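Local coordinates for Exo-beta-1,3-galactanase (Bifidobacterium bifidum, PDB 5FLW), which probably hydrolyses beta-1,3-linked galactans from the chain end, as a family 43 glycoside hydrolase (exo-beta-1,3-galactanase), at residues A[158-163]-A[200-205]. Sequence-based numbering, arbitrary orientation.
Sequences HGTHIY and YYWFGS
Thr-160 and Ile-162, on a middle strand of one four-stranded antiparallel sheet, face Trp-202 on a middle strand of the next, with CA of Thr-160 and CA of Gly-204 still 9.5 Å apart and no hydrogen bond between the segments. The contact is a worked example of how adjacent blades of a family 43 five-bladed beta-propeller are joined: by side chains filling the gap between sheets. The CB of Trp-202 already points toward the other strand, and with CG anti to the backbone N (chi1 180°) the indole reaches across to the neighbouring blade. There the benzo ring is met in two ways. Over one face lie CG1 and CD1 of Ile-162, CD1 4.1 Å from the centroid of the six-membered ring in an off-centre CH-pi contact, and 3.6 Å from CZ3 of Trp-202. At the edge, in the ring plane, the carbonyl O of Thr-160 comes within 3.4 Å of CH2 of Trp-202, while the Thr-160 methyl CG2 approaches CZ2 of the same ring at 3.7 Å. OG1 of Thr-160 is hydrogen-bonded to the carbonyl O of Leu-188, and Trp-227 and Trp-230 meet the indole edge-to-face. A leucine in place of Trp-202 would probably open a gap between the blades and leave Ile-162 CD1 without its aromatic face. With no hydrogen bond across it, this buried junction probably rests mainly on shape and dispersion, the in-plane carbonyl perhaps adding a weak attraction to the ring hydrogens.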
# COMPACT_ATOMS: atom_id res chain seq x y z
N HIS A 158 -0.88 -19.71 1.83
CA HIS A 158 0.16 -19.81 2.86
C HIS A 158 0.08 -18.77 3.97
O HIS A 158 0.32 -19.10 5.15
CB HIS A 158 1.59 -19.81 2.27
CG HIS A 158 1.84 -20.89 1.27
ND1 HIS A 158 2.05 -20.65 -0.07
CD2 HIS A 158 1.88 -22.24 1.41
CE1 HIS A 158 2.22 -21.79 -0.71
NE2 HIS A 158 2.13 -22.77 0.17
N GLY A 159 -0.22 -17.53 3.63
CA GLY A 159 -0.18 -16.43 4.56
C GLY A 159 0.34 -15.22 3.83
O GLY A 159 0.46 -15.21 2.60
N THR A 160 0.65 -14.16 4.58
CA THR A 160 1.19 -12.96 3.98
C THR A 160 2.71 -12.95 4.20
O THR A 160 3.17 -13.07 5.34
CB THR A 160 0.48 -11.71 4.49
OG1 THR A 160 -0.91 -11.84 4.13
CG2 THR A 160 1.06 -10.43 3.86
N HIS A 161 3.46 -12.88 3.08
CA HIS A 161 4.91 -12.95 3.09
C HIS A 161 5.52 -11.57 3.30
O HIS A 161 4.98 -10.56 2.84
CB HIS A 161 5.46 -13.46 1.76
CG HIS A 161 5.02 -14.84 1.38
ND1 HIS A 161 5.80 -15.95 1.56
CD2 HIS A 161 3.87 -15.27 0.80
CE1 HIS A 161 5.16 -17.02 1.12
NE2 HIS A 161 3.98 -16.64 0.67
N ILE A 162 6.69 -11.56 3.92
CA ILE A 162 7.68 -10.49 3.77
C ILE A 162 8.79 -11.09 2.92
O ILE A 162 9.43 -12.07 3.33
CB ILE A 162 8.23 -10.02 5.12
CG1 ILE A 162 7.09 -9.49 6.03
CG2 ILE A 162 9.32 -8.97 4.90
CD1 ILE A 162 7.51 -9.10 7.43
N TYR A 163 8.98 -10.56 1.71
CA TYR A 163 10.01 -11.02 0.79
C TYR A 163 11.13 -9.99 0.73
O TYR A 163 10.87 -8.80 0.54
CB TYR A 163 9.42 -11.13 -0.61
CG TYR A 163 8.47 -12.27 -0.86
CD1 TYR A 163 8.82 -13.59 -0.54
CD2 TYR A 163 7.24 -12.04 -1.49
CE1 TYR A 163 7.95 -14.65 -0.82
CE2 TYR A 163 6.36 -13.08 -1.75
CZ TYR A 163 6.72 -14.37 -1.43
OH TYR A 163 5.85 -15.39 -1.70
N TYR A 200 9.04 -3.20 14.62
CA TYR A 200 8.27 -3.17 13.38
C TYR A 200 6.79 -3.31 13.69
O TYR A 200 6.39 -4.11 14.54
CB TYR A 200 8.69 -4.32 12.46
CG TYR A 200 10.16 -4.33 12.08
CD1 TYR A 200 10.62 -3.55 11.03
CD2 TYR A 200 11.08 -5.13 12.78
CE1 TYR A 200 11.96 -3.56 10.68
CE2 TYR A 200 12.42 -5.14 12.44
CZ TYR A 200 12.86 -4.35 11.38
OH TYR A 200 14.20 -4.35 11.02
N TYR A 201 5.96 -2.52 13.01
CA TYR A 201 4.51 -2.59 13.14
C TYR A 201 3.96 -2.93 11.76
O TYR A 201 4.25 -2.23 10.79
CB TYR A 201 3.91 -1.26 13.63
CG TYR A 201 4.34 -0.79 15.02
CD1 TYR A 201 5.65 -0.37 15.27
CD2 TYR A 201 3.42 -0.69 16.07
CE1 TYR A 201 6.05 0.08 16.54
CE2 TYR A 201 3.79 -0.24 17.34
CZ TYR A 201 5.11 0.14 17.57
OH TYR A 201 5.49 0.61 18.82
N TRP A 202 3.18 -4.01 11.68
CA TRP A 202 2.65 -4.56 10.44
C TRP A 202 1.12 -4.54 10.54
O TRP A 202 0.55 -5.21 11.41
CB TRP A 202 3.17 -5.99 10.30
CG TRP A 202 2.76 -6.81 9.10
CD1 TRP A 202 1.89 -6.46 8.09
CD2 TRP A 202 3.22 -8.14 8.79
NE1 TRP A 202 1.79 -7.50 7.18
CE2 TRP A 202 2.59 -8.53 7.58
CE3 TRP A 202 4.11 -9.03 9.42
CZ2 TRP A 202 2.82 -9.80 7.00
CZ3 TRP A 202 4.35 -10.27 8.83
CH2 TRP A 202 3.71 -10.64 7.62
N PHE A 203 0.48 -3.79 9.65
CA PHE A 203 -0.97 -3.64 9.61
C PHE A 203 -1.54 -4.38 8.40
O PHE A 203 -0.89 -4.49 7.36
CB PHE A 203 -1.37 -2.15 9.48
CG PHE A 203 -0.81 -1.28 10.57
CD1 PHE A 203 0.52 -0.86 10.55
CD2 PHE A 203 -1.62 -0.88 11.63
CE1 PHE A 203 1.03 -0.05 11.59
CE2 PHE A 203 -1.11 -0.06 12.66
CZ PHE A 203 0.21 0.35 12.63
N GLY A 204 -2.79 -4.86 8.54
CA GLY A 204 -3.49 -5.47 7.42
C GLY A 204 -4.98 -5.57 7.69
O GLY A 204 -5.46 -5.25 8.78
N SER A 205 -5.70 -6.03 6.67
CA SER A 205 -7.15 -6.15 6.70
C SER A 205 -7.60 -7.61 6.62
O SER A 205 -6.97 -8.44 5.95
CB SER A 205 -7.80 -5.36 5.56
OG SER A 205 -7.19 -5.65 4.32